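Local coordinates for protein beta-lactamase (Klebsiella pneumoniae, PDB 6HUH) that probably hydrolyses beta-lactam antibiotics to substituted beta-amino acids, as a class D serine beta-lactamase that confers antibiotic resistance, at residues D83-P86 and E87-Q90; V102-Y105 and S106-T110; Q178-A181 and N182-Q186; R248-E251 and E252-A256. All coordinates share one frame; numbering follows the deposited sequence.

Interaction 1. Residues D83-P86 and E87-Q90; sequences DFLP and EWKQ
Trp88 lies against three consecutive residues, Asp83, Phe84 and Leu85, and its side chain can be followed atom by atom across them. Trp88 CB sits 3.3 Å from Leu85 O. With CG beside the backbone N (chi1 -73°), the indole turns back toward the residues that precede it. The five-membered ring then faces Leu85, whose CB stands 3.9 Å from the ring centroid and only 4° off the normal, a CH-pi contact. Beyond it, Trp88 NE1 comes 3.7 Å from Leu85 CD1, while its N-H is spent on Tyr100 O outside the turn. The six-membered ring of the indole meets Phe84 obliquely: Trp88 CE3 is 3.6 Å from Phe84 N, and CZ3 packs on Phe84 CD2, the two planes inclined at 56°. A large flat residue suits this place because one side chain meets the aliphatic Leu85, the aromatic Phe84 and a backbone carbonyl together.

The backbone supplies the curvature. Trp88 N bonds to Leu85 O at 3.2 Å and Lys89 N to Pro86 O at 3.1 Å, each spanning three residues, and Pro86, whose ring fixes phi, fits the start of such a turn. On the outer surface the bent chain of Lys89 crosses Asp83, and Lys89 NZ forms a weak salt bridge of 3.5 Å to Asp83 OD2. Two successive i to i+3 bonds are the mark of a short 3-10 helix, which here places Trp88, the buried residue of an otherwise largely exposed turn, about 6 Å from Ser51 (nearest side-chain atoms), the predicted acylated nucleophile of the serine beta-lactamase site.

Interaction 2. Residues V102-Y105 and S106-T110; sequences VIWY and SQRLT
Trp104 and Arg108 meet one helical turn apart, the tip of the arginine folding back toward the indole. Arg108 CZ lies 3.8 Å from Trp104 CE3, which sits over the centre of one guanidinium face, with the two planes 33° apart. Bends at chi2 and chi3 bring the arginine back along the helix, and Trp104 contributes by holding CG between its own N and carbonyl carbon (chi1 62°). An arginine suits this place because its long chain lets the guanidinium pack obliquely beside the indole while its N-H groups still find acceptors: NH2 makes a salt bridge to Asp81 and a hydrogen bond to Pro76 O.

Beneath these side chains run alpha-helical bonds, Arg108 N to Trp104 O at 3.0 Å and Gln107 N to Ile103 O at 3.2 Å. Further round, the small Ser106 directs OG to the carboxylated lysine at position 54 and to Trp97 NE1, so this turn borders the modified lysine characteristic of class D enzymes.

Around helix 103-113, Leu109 and Ser106 pack on Leu57 of helix 56-64, Tyr105 lies on Pro94 of helix 94-99, and Gln107 reaches helix 141-144, placing the segment inside the helical part of the fold.

Interaction 3. Residues Q178-A181 and N182-Q186; sequences QHTA and NILRQ
Ile183 N bonds to His179 O at 3.1 Å and is nearly straight, 176° at the hydrogen, while Asn182 N bonds to Gln178 O at 3.0 Å. These are regular alpha-helical bonds near the C-terminal end of helix 174-184, from which the chain passes into strand 185-189, the outermost strand on that side of the antiparallel sheet within this chain. Next, Leu184 N is shared between Thr180 O and Ala181 O, both bonds weak. Ala181 O also accepts a hydrogen bond from His195 ND1, linking this turn to strand 192-201.

The polar side chains work in pairs. His179 ND1 and Asn182 ND2, three residues apart, both bond to Glu70 OE2, so one carboxylate oxygen accepts from both side chains and ties this face of the helix to the loop that carries Glu70; the imidazole also stacks on Tyr62. Beside them Gln178 and Asn182 bring their amides to within 20° of parallel, yet the closest atoms, Gln178 OE1 and Asn182 OD1, are two acceptors 3.9 Å apart.

Packing takes over on the side turned to helices 56-64 and 94-99, where Ile183 lies against Tyr62 and Met98. Threonine serves both needs here: chi1 of -57° turns OG1 back to Thr176 O and sets CG2 anti to the backbone N, beside Leu184. Those two side chains run alongside each other, and Thr180 CG2 touches Leu184 CD1 at 3.8 Å.

Interaction 4. Residues R248-E251 and E252-A256; sequences RARE and EVFAA
Arg250 and Phe254, one turn apart, meet through the arginine's guanidinium and the phenyl ring. The arginine chain is extended as far as CD and then bends at chi3, which brings Arg250 NH1 to 3.4 Å from Phe254 CE2; guanidinium and ring planes stand 80° apart. Arg250 O also lies at the edge of the ring, in its plane, 3.3 Å from Phe254 CD2.

Among the polar groups, Arg248 and Glu252 carry opposite charges without pairing directly, Arg248 NE being 5.2 Å from Glu252 OE1. Arg248 NE turns to a weak hydrogen bond with Gln238, and Glu252 OE1 lies 3.4 Å from Arg248 CG, along the aliphatic part of the arginine. OE2 of the same carboxylate bonds to His234 NE2. A carboxylate suits this place as a likely acceptor for the imidazole N-H.

The backbone bonds are those of a continuous alpha helix, Val253 N to Ala249 O at 3.0 Å and Phe254 N to Arg250 O at 3.2 Å.

Small and branched apolar residues form the inner face. Ala249 and Val253 pack against Phe219 of strand 215-225 and His234 of strand 228-238, while Phe254 touches Pro187 and Ile189 of strand 185-189, so that helix 245-264 packs across several strands of the sheet.

All four contacts are local, but their settings differ. Interaction 2 is the buried one, interaction 1 lies at the surface, and interactions 3 and 4 are partly buried. The first two belong together: Trp88 O receives a probable hydrogen bond from Trp104 NE1, 2.8 Å away, and Trp88 packs on Ile103, joining the 3-10 turn to the start of helix 103-113. Interactions 3 and 4 also touch, Gln186, on strand 185-189, meeting Phe254 of helix 245-264, whereas interactions 2 and 4 lie on opposite sides of the chain's centre. Tryptophans carry the contacts of interactions 1 and 2, whereas in interactions 3 and 4 a glutamate is hydrogen-bonded to a histidine, His179 in one and His234 in the other.

Interaction 1. Residues D83-P86 and E87-Q90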
# COMPACT_ATOMS: atom_id res chain seq x y z
N ASP A 83 16.64 -1.87 -13.15
CA ASP A 83 15.32 -2.41 -13.46
C ASP A 83 15.32 -3.94 -13.43
O ASP A 83 14.83 -4.60 -14.36
CB ASP A 83 14.81 -1.85 -14.82
CG ASP A 83 15.80 -1.86 -15.99
OD1 ASP A 83 16.75 -2.68 -15.97
OD2 ASP A 83 15.60 -1.07 -16.95
N PHE A 84 15.86 -4.51 -12.33
CA PHE A 84 15.97 -5.96 -12.13
C PHE A 84 14.61 -6.62 -11.90
O PHE A 84 14.36 -7.72 -12.40
CB PHE A 84 16.97 -6.30 -10.99
CG PHE A 84 18.31 -5.59 -11.06
CD1 PHE A 84 19.00 -5.50 -12.27
CD2 PHE A 84 18.90 -5.06 -9.92
CE1 PHE A 84 20.23 -4.85 -12.33
CE2 PHE A 84 20.13 -4.41 -9.99
CZ PHE A 84 20.80 -4.32 -11.19
N LEU A 85 13.72 -5.93 -11.16
CA LEU A 85 12.35 -6.37 -10.89
C LEU A 85 11.39 -5.50 -11.68
O LEU A 85 11.60 -4.29 -11.73
CB LEU A 85 12.01 -6.30 -9.38
CG LEU A 85 12.66 -7.35 -8.45
CD1 LEU A 85 12.46 -6.97 -6.99
CD2 LEU A 85 12.10 -8.76 -8.70
N PRO A 86 10.33 -6.08 -12.31
CA PRO A 86 9.38 -5.24 -13.08
C PRO A 86 8.64 -4.16 -12.27
O PRO A 86 8.31 -3.11 -12.82
CB PRO A 86 8.40 -6.27 -13.67
CG PRO A 86 9.08 -7.60 -13.56
CD PRO A 86 9.95 -7.51 -12.35
N GLU A 87 8.39 -4.42 -10.97
CA GLU A 87 7.69 -3.52 -10.04
C GLU A 87 8.47 -2.21 -9.72
O GLU A 87 7.91 -1.26 -9.16
CB GLU A 87 7.25 -4.23 -8.73
CG GLU A 87 7.62 -5.69 -8.51
CD GLU A 87 6.87 -6.73 -9.31
OE1 GLU A 87 7.16 -6.87 -10.52
OE2 GLU A 87 6.12 -7.53 -8.69
N TRP A 88 9.77 -2.18 -10.09
CA TRP A 88 10.65 -1.04 -9.92
C TRP A 88 10.44 -0.03 -11.05
O TRP A 88 10.78 1.14 -10.89
CB TRP A 88 12.11 -1.50 -9.95
CG TRP A 88 12.63 -2.24 -8.74
CD1 TRP A 88 11.92 -2.63 -7.64
CD2 TRP A 88 13.96 -2.69 -8.54
NE1 TRP A 88 12.75 -3.30 -6.77
CE2 TRP A 88 14.00 -3.36 -7.30
CE3 TRP A 88 15.14 -2.61 -9.30
CZ2 TRP A 88 15.18 -3.92 -6.79
CZ3 TRP A 88 16.30 -3.18 -8.80
CH2 TRP A 88 16.31 -3.84 -7.57
N LYS A 89 9.92 -0.48 -12.20
CA LYS A 89 9.75 0.30 -13.44
C LYS A 89 8.73 1.48 -13.39
O LYS A 89 8.65 2.21 -14.38
CB LYS A 89 9.44 -0.63 -14.63
CG LYS A 89 10.60 -1.51 -15.08
CD LYS A 89 11.40 -0.87 -16.20
CE LYS A 89 11.85 -1.85 -17.26
NZ LYS A 89 12.45 -1.17 -18.44
N GLN A 90 8.01 1.71 -12.27
CA GLN A 90 7.09 2.86 -12.22
C GLN A 90 7.41 3.86 -11.12
O GLN A 90 8.46 3.76 -10.49
CB GLN A 90 5.61 2.41 -12.15
CG GLN A 90 4.77 2.85 -13.39
CD GLN A 90 4.45 4.34 -13.52
OE1 GLN A 90 5.22 5.13 -14.07
NE2 GLN A 90 3.25 4.73 -13.11

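Interaction 2. Residues V102-Y105 and S106-T110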
# COMPACT_ATOMS: atom_id res chain seq x y z
N VAL A 102 12.57 -1.21 -3.73
CA VAL A 102 13.02 -0.38 -4.84
C VAL A 102 14.35 0.25 -4.46
O VAL A 102 14.40 1.19 -3.65
CB VAL A 102 11.96 0.64 -5.29
CG1 VAL A 102 12.23 1.11 -6.71
CG2 VAL A 102 10.55 0.06 -5.18
N ILE A 103 15.44 -0.29 -5.04
CA ILE A 103 16.79 0.16 -4.73
C ILE A 103 17.09 1.54 -5.28
O ILE A 103 17.78 2.30 -4.60
CB ILE A 103 17.88 -0.87 -5.12
CG1 ILE A 103 18.06 -0.98 -6.63
CG2 ILE A 103 17.61 -2.24 -4.46
CD1 ILE A 103 19.31 -1.70 -7.07
N TRP A 104 16.55 1.90 -6.47
CA TRP A 104 16.81 3.21 -7.07
C TRP A 104 16.25 4.36 -6.23
O TRP A 104 16.85 5.43 -6.21
CB TRP A 104 16.37 3.30 -8.53
CG TRP A 104 14.92 3.11 -8.84
CD1 TRP A 104 14.37 2.04 -9.49
CD2 TRP A 104 13.87 4.10 -8.76
NE1 TRP A 104 13.04 2.28 -9.75
CE2 TRP A 104 12.70 3.53 -9.30
CE3 TRP A 104 13.80 5.41 -8.24
CZ2 TRP A 104 11.47 4.19 -9.30
CZ3 TRP A 104 12.58 6.07 -8.25
CH2 TRP A 104 11.44 5.47 -8.78
N TYR A 105 15.16 4.12 -5.49
CA TYR A 105 14.53 5.09 -4.61
C TYR A 105 15.41 5.32 -3.36
O TYR A 105 15.39 6.40 -2.78
CB TYR A 105 13.11 4.63 -4.24
CG TYR A 105 12.26 5.69 -3.58
CD1 TYR A 105 12.25 5.85 -2.20
CD2 TYR A 105 11.39 6.48 -4.34
CE1 TYR A 105 11.46 6.81 -1.59
CE2 TYR A 105 10.56 7.41 -3.73
CZ TYR A 105 10.61 7.59 -2.36
OH TYR A 105 9.83 8.54 -1.75
N SER A 106 16.21 4.31 -2.98
CA SER A 106 17.12 4.43 -1.85
C SER A 106 18.33 5.27 -2.25
O SER A 106 18.81 6.06 -1.43
CB SER A 106 17.58 3.06 -1.38
OG SER A 106 16.52 2.33 -0.79
N GLN A 107 18.80 5.10 -3.52
CA GLN A 107 19.93 5.85 -4.11
C GLN A 107 19.55 7.31 -4.28
O GLN A 107 20.38 8.18 -4.04
CB GLN A 107 20.35 5.26 -5.46
CG GLN A 107 20.58 3.76 -5.45
CD GLN A 107 21.24 3.24 -6.71
OE1 GLN A 107 20.87 3.60 -7.84
NE2 GLN A 107 22.21 2.36 -6.54
N ARG A 108 18.28 7.59 -4.64
CA ARG A 108 17.74 8.96 -4.77
C ARG A 108 17.84 9.68 -3.43
O ARG A 108 18.22 10.85 -3.40
CB ARG A 108 16.27 8.95 -5.20
CG ARG A 108 16.03 8.43 -6.59
CD ARG A 108 16.25 9.47 -7.67
NE ARG A 108 15.32 9.20 -8.76
CZ ARG A 108 15.58 8.40 -9.79
NH1 ARG A 108 16.75 7.79 -9.89
NH2 ARG A 108 14.66 8.20 -10.72
N LEU A 109 17.50 8.97 -2.34
CA LEU A 109 17.59 9.47 -0.98
C LEU A 109 19.03 9.71 -0.58
O LEU A 109 19.32 10.81 -0.09
CB LEU A 109 16.87 8.53 0.02
CG LEU A 109 17.25 8.59 1.52
CD1 LEU A 109 17.02 9.96 2.12
CD2 LEU A 109 16.43 7.63 2.30
N THR A 110 19.94 8.72 -0.76
CA THR A 110 21.35 8.85 -0.35
C THR A 110 22.08 9.96 -1.12
O THR A 110 22.80 10.73 -0.48
CB THR A 110 22.11 7.52 -0.40
OG1 THR A 110 22.16 7.01 -1.73
CG2 THR A 110 21.54 6.48 0.57

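Interaction 3. Residues Q178-A181 and N182-Q186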
# COMPACT_ATOMS: atom_id res chain seq x y z
N GLN A 178 6.84 6.98 13.64
CA GLN A 178 5.51 6.59 13.19
C GLN A 178 5.43 6.44 11.67
O GLN A 178 4.88 5.46 11.20
CB GLN A 178 4.41 7.50 13.75
CG GLN A 178 3.00 6.90 13.68
CD GLN A 178 2.74 5.79 14.69
OE1 GLN A 178 2.77 4.59 14.37
NE2 GLN A 178 2.43 6.17 15.93
N HIS A 179 6.01 7.37 10.90
CA HIS A 179 6.01 7.24 9.44
C HIS A 179 6.77 5.97 9.00
O HIS A 179 6.29 5.23 8.14
CB HIS A 179 6.62 8.48 8.79
CG HIS A 179 5.72 9.68 8.72
ND1 HIS A 179 4.42 9.58 8.28
CD2 HIS A 179 6.01 10.98 8.95
CE1 HIS A 179 3.94 10.82 8.30
NE2 HIS A 179 4.85 11.70 8.70
N THR A 180 7.93 5.71 9.63
CA THR A 180 8.77 4.52 9.40
C THR A 180 7.97 3.24 9.70
O THR A 180 8.05 2.29 8.92
CB THR A 180 10.06 4.61 10.25
OG1 THR A 180 10.77 5.83 9.93
CG2 THR A 180 10.97 3.37 10.08
N ALA A 181 7.20 3.23 10.81
CA ALA A 181 6.34 2.13 11.24
C ALA A 181 5.26 1.84 10.20
O ALA A 181 5.07 0.69 9.81
CB ALA A 181 5.68 2.50 12.57
N ASN A 182 4.56 2.90 9.76
CA ASN A 182 3.47 2.82 8.80
C ASN A 182 3.90 2.17 7.50
O ASN A 182 3.35 1.12 7.15
CB ASN A 182 2.83 4.20 8.58
CG ASN A 182 2.05 4.76 9.77
OD1 ASN A 182 1.66 4.05 10.70
ND2 ASN A 182 1.77 6.05 9.75
N ILE A 183 4.94 2.71 6.84
CA ILE A 183 5.45 2.14 5.58
C ILE A 183 6.01 0.70 5.75
O ILE A 183 6.02 -0.05 4.77
CB ILE A 183 6.44 3.08 4.84
CG1 ILE A 183 7.66 3.47 5.69
CG2 ILE A 183 5.71 4.30 4.34
CD1 ILE A 183 8.78 4.19 4.91
N LEU A 184 6.40 0.29 7.00
CA LEU A 184 6.97 -1.04 7.37
C LEU A 184 5.96 -2.05 7.99
O LEU A 184 6.36 -3.17 8.30
CB LEU A 184 8.14 -0.88 8.38
CG LEU A 184 9.52 -0.45 7.89
CD1 LEU A 184 10.44 -0.29 9.06
CD2 LEU A 184 10.10 -1.45 6.92
N ARG A 185 4.70 -1.63 8.21
CA ARG A 185 3.61 -2.42 8.80
C ARG A 185 3.28 -3.68 8.00
O ARG A 185 3.23 -3.65 6.77
CB ARG A 185 2.37 -1.55 9.01
CG ARG A 185 1.27 -2.20 9.83
CD ARG A 185 1.15 -1.60 11.22
NE ARG A 185 -0.23 -1.70 11.73
CZ ARG A 185 -0.77 -2.80 12.23
NH1 ARG A 185 -0.05 -3.93 12.31
NH2 ARG A 185 -2.03 -2.80 12.64
N GLN A 186 3.05 -4.78 8.72
CA GLN A 186 2.75 -6.14 8.26
C GLN A 186 1.38 -6.62 8.82
O GLN A 186 0.83 -5.98 9.74
CB GLN A 186 3.88 -7.07 8.78
CG GLN A 186 5.27 -6.81 8.21
CD GLN A 186 5.41 -7.30 6.79
OE1 GLN A 186 4.86 -8.33 6.41
NE2 GLN A 186 6.15 -6.55 5.97

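Interaction 4. Residues R248-E251 and E252-A256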
# COMPACT_ATOMS: atom_id res chain seq x y z
N ARG A 248 10.83 -17.16 2.73
CA ARG A 248 10.88 -18.35 3.56
C ARG A 248 11.19 -17.87 4.99
O ARG A 248 10.84 -18.55 5.96
CB ARG A 248 12.00 -19.28 3.05
CG ARG A 248 11.75 -20.73 3.37
CD ARG A 248 12.96 -21.61 3.09
NE ARG A 248 13.12 -21.99 1.67
CZ ARG A 248 12.46 -22.98 1.07
NH1 ARG A 248 11.60 -23.72 1.75
NH2 ARG A 248 12.70 -23.25 -0.20
N ALA A 249 11.83 -16.70 5.12
CA ALA A 249 12.17 -16.10 6.41
C ALA A 249 10.91 -15.51 7.04
O ALA A 249 10.60 -15.85 8.18
CB ALA A 249 13.26 -15.04 6.22
N ARG A 250 10.16 -14.67 6.26
CA ARG A 250 8.91 -14.00 6.64
C ARG A 250 7.85 -15.00 7.09
O ARG A 250 7.14 -14.78 8.07
CB ARG A 250 8.40 -13.17 5.45
CG ARG A 250 7.16 -12.32 5.75
CD ARG A 250 6.78 -11.40 4.59
NE ARG A 250 5.49 -11.73 3.95
CZ ARG A 250 4.29 -11.48 4.47
NH1 ARG A 250 4.18 -10.92 5.67
NH2 ARG A 250 3.19 -11.82 3.82
N GLU A 251 7.76 -16.11 6.36
CA GLU A 251 6.86 -17.24 6.58
C GLU A 251 7.16 -17.87 7.96
O GLU A 251 6.24 -18.02 8.77
CB GLU A 251 7.08 -18.23 5.44
CG GLU A 251 6.12 -19.40 5.36
CD GLU A 251 6.44 -20.27 4.17
OE1 GLU A 251 5.78 -20.09 3.12
OE2 GLU A 251 7.41 -21.07 4.25
N GLU A 252 8.45 -18.20 8.22
CA GLU A 252 8.95 -18.85 9.44
C GLU A 252 8.80 -17.98 10.70
O GLU A 252 8.64 -18.52 11.80
CB GLU A 252 10.40 -19.34 9.26
CG GLU A 252 10.52 -20.65 8.50
CD GLU A 252 11.86 -20.91 7.85
OE1 GLU A 252 11.88 -21.35 6.67
OE2 GLU A 252 12.91 -20.70 8.51
N VAL A 253 8.84 -16.66 10.53
CA VAL A 253 8.67 -15.72 11.63
C VAL A 253 7.20 -15.71 12.05
O VAL A 253 6.90 -15.85 13.24
CB VAL A 253 9.21 -14.32 11.26
CG1 VAL A 253 8.67 -13.25 12.19
CG2 VAL A 253 10.73 -14.31 11.28
N PHE A 254 6.29 -15.61 11.06
CA PHE A 254 4.84 -15.61 11.28
C PHE A 254 4.33 -16.93 11.84
O PHE A 254 3.30 -16.94 12.52
CB PHE A 254 4.09 -15.21 10.01
CG PHE A 254 3.85 -13.72 9.92
CD1 PHE A 254 2.83 -13.12 10.66
CD2 PHE A 254 4.61 -12.93 9.07
CE1 PHE A 254 2.60 -11.75 10.57
CE2 PHE A 254 4.36 -11.57 8.97
CZ PHE A 254 3.37 -10.99 9.72
N ALA A 255 5.06 -18.03 11.60
CA ALA A 255 4.72 -19.34 12.13
C ALA A 255 5.04 -19.35 13.63
O ALA A 255 4.12 -19.46 14.45
CB ALA A 255 5.53 -20.42 11.40
N ALA A 256 6.34 -19.11 13.98
CA ALA A 256 6.95 -19.13 15.31
C ALA A 256 6.75 -17.89 16.21
O ALA A 256 7.21 -17.91 17.36
CB ALA A 256 8.43 -19.40 15.17